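Local coordinates for protein PaxB (Photorhabdus luminescens, PDB 6EK4) that probably acts as one component of a two-part alpha-helical pore-forming toxin that perforates target-cell membranes, at residues A[208-213]-A[221-226]. Numbering follows the deposited sequence.
Sequences SDLDKL and ELIKQA
The carboxylate of Asp211 is the flat group that meets Lys224. The ammonium stands beyond its two oxygens but is lifted clearly out of the carboxylate plane toward one face; Lys224 CD and CE lie on that same side, CD near OD2. NZ is 3.2 Å from Asp211 OD1 and 3.3 Å from OD2, so the salt bridge is shared almost evenly, though both hydrogen bonds within it are weak. Glu221 reaches the same ammonium through OE2 alone, 3.8 Å from Lys224 NZ, the long arm of a salt-bridge network in which the lysine would moderate the repulsion between two acids. A long, flexible chain suits Lys224 to bridging the segments: chi1 (-161°) and a bend at chi3 (56°) direct NZ to the Asp211 carboxylate, and the two side chains cross at about a right angle.

Segment 208-213, with helical backbone angles at 208-212 but only weak bonds from N to the O three residues back, packs against the early part of helix 217-237, at one far end of the elongated helical molecule. Beneath the charges the pieces meet through aliphatic groups. The branched end of Leu210 divides its contacts, CD1 lying 3.9 Å from Lys224 CA and CD2 4.1 Å from Ile223 CD1. Leu213 adds a looser touch on that methyl. Both Leu210 and Ile223 are buried, as their apolar chains suit, and Val190 of helix 149-193 and Leu196 continue the packing.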
loop_
_atom_site.group_PDB
_atom_site.type_symbol
_atom_site.label_atom_id
_atom_site.label_comp_id
_atom_site.label_asym_id
_atom_site.label_seq_id
_atom_site.Cartn_x
_atom_site.Cartn_y
_atom_site.Cartn_z
ATOM N N SER A 208 45.591 -11.075 50.187
ATOM C CA SER A 208 46.689 -11.734 50.902
ATOM C C SER A 208 46.198 -12.547 52.098
ATOM O O SER A 208 46.753 -13.602 52.405
ATOM C CB SER A 208 47.707 -10.700 51.393
ATOM O OG SER A 208 48.198 -9.915 50.322
ATOM N N ASP A 209 45.165 -12.046 52.772
ATOM C CA ASP A 209 44.621 -12.698 53.967
ATOM C C ASP A 209 43.962 -14.045 53.653
ATOM O O ASP A 209 43.980 -14.954 54.484
ATOM C CB ASP A 209 43.606 -11.780 54.661
ATOM C CG ASP A 209 44.213 -10.458 55.111
ATOM O OD1 ASP A 209 43.442 -9.507 55.356
ATOM O OD2 ASP A 209 45.454 -10.363 55.222
ATOM N N LEU A 210 43.390 -14.166 52.457
ATOM C CA LEU A 210 42.685 -15.384 52.044
ATOM C C LEU A 210 43.615 -16.582 51.827
ATOM O O LEU A 210 43.180 -17.730 51.936
ATOM C CB LEU A 210 41.874 -15.121 50.769
ATOM C CG LEU A 210 40.722 -14.119 50.905
ATOM C CD1 LEU A 210 40.251 -13.641 49.540
ATOM C CD2 LEU A 210 39.563 -14.723 51.685
ATOM N N ASP A 211 44.883 -16.316 51.516
ATOM C CA ASP A 211 45.874 -17.381 51.318
ATOM C C ASP A 211 46.145 -18.172 52.597
ATOM O O ASP A 211 46.375 -19.381 52.548
ATOM C CB ASP A 211 47.196 -16.805 50.799
ATOM C CG ASP A 211 47.101 -16.325 49.368
ATOM O OD1 ASP A 211 47.955 -16.719 48.546
ATOM O OD2 ASP A 211 46.166 -15.557 49.061
ATOM N N LYS A 212 46.105 -17.485 53.737
ATOM C CA LYS A 212 46.460 -18.084 55.023
ATOM C C LYS A 212 45.356 -18.971 55.610
ATOM O O LYS A 212 45.578 -19.643 56.617
ATOM C CB LYS A 212 46.833 -16.986 56.024
ATOM C CG LYS A 212 48.007 -16.119 55.588
ATOM C CD LYS A 212 48.161 -14.900 56.482
ATOM C CE LYS A 212 49.245 -13.962 55.979
ATOM N NZ LYS A 212 49.423 -12.789 56.878
ATOM N N LEU A 213 44.177 -18.969 54.988
ATOM C CA LEU A 213 43.053 -19.793 55.441
ATOM C C LEU A 213 43.286 -21.272 55.134
ATOM O O LEU A 213 43.909 -21.613 54.127
ATOM C CB LEU A 213 41.753 -19.342 54.768
ATOM C CG LEU A 213 41.290 -17.908 55.036
ATOM C CD1 LEU A 213 40.215 -17.500 54.040
ATOM C CD2 LEU A 213 40.789 -17.759 56.464
ATOM N N GLU A 221 41.936 -20.195 45.115
ATOM C CA GLU A 221 41.859 -19.403 43.886
ATOM C C GLU A 221 40.413 -19.120 43.462
ATOM O O GLU A 221 40.146 -18.120 42.798
ATOM C CB GLU A 221 42.614 -20.105 42.750
ATOM C CG GLU A 221 42.935 -19.218 41.551
ATOM C CD GLU A 221 43.847 -18.053 41.896
ATOM O OE1 GLU A 221 43.631 -16.949 41.350
ATOM O OE2 GLU A 221 44.776 -18.234 42.715
ATOM N N LEU A 222 39.489 -19.998 43.847
ATOM C CA LEU A 222 38.064 -19.795 43.580
ATOM C C LEU A 222 37.550 -18.540 44.288
ATOM O O LEU A 222 37.030 -17.626 43.644
ATOM C CB LEU A 222 37.254 -21.016 44.033
ATOM C CG LEU A 222 35.789 -21.084 43.586
ATOM C CD1 LEU A 222 35.678 -21.735 42.214
ATOM C CD2 LEU A 222 34.950 -21.844 44.603
ATOM N N ILE A 223 37.712 -18.500 45.610
ATOM C CA ILE A 223 37.215 -17.384 46.424
ATOM C C ILE A 223 38.087 -16.136 46.290
ATOM O O ILE A 223 37.592 -15.014 46.385
ATOM C CB ILE A 223 37.077 -17.764 47.922
ATOM C CG1 ILE A 223 38.447 -17.966 48.589
ATOM C CG2 ILE A 223 36.216 -19.011 48.077
ATOM C CD1 ILE A 223 38.362 -18.308 50.060
ATOM N N LYS A 224 39.382 -16.340 46.065
ATOM C CA LYS A 224 40.333 -15.238 45.948
ATOM C C LYS A 224 40.043 -14.383 44.711
ATOM O O LYS A 224 40.230 -13.167 44.733
ATOM C CB LYS A 224 41.761 -15.788 45.908
ATOM C CG LYS A 224 42.849 -14.782 46.237
ATOM C CD LYS A 224 44.125 -15.468 46.708
ATOM C CE LYS A 224 44.645 -16.484 45.699
ATOM N NZ LYS A 224 46.019 -16.947 46.028
ATOM N N GLN A 225 39.573 -15.026 43.643
ATOM C CA GLN A 225 39.215 -14.323 42.409
ATOM C C GLN A 225 37.852 -13.645 42.551
ATOM O O GLN A 225 37.640 -12.549 42.032
ATOM C CB GLN A 225 39.198 -15.289 41.217
ATOM C CG GLN A 225 39.800 -14.722 39.940
ATOM C CD GLN A 225 41.320 -14.726 39.967
ATOM O OE1 GLN A 225 41.941 -13.951 40.697
ATOM N NE2 GLN A 225 41.928 -15.600 39.169
ATOM N N ALA A 226 36.931 -14.308 43.250
ATOM C CA ALA A 226 35.590 -13.770 43.478
ATOM C C ALA A 226 35.634 -12.474 44.286
ATOM O O ALA A 226 35.049 -11.470 43.882
ATOM C CB ALA A 226 34.717 -14.799 44.180
#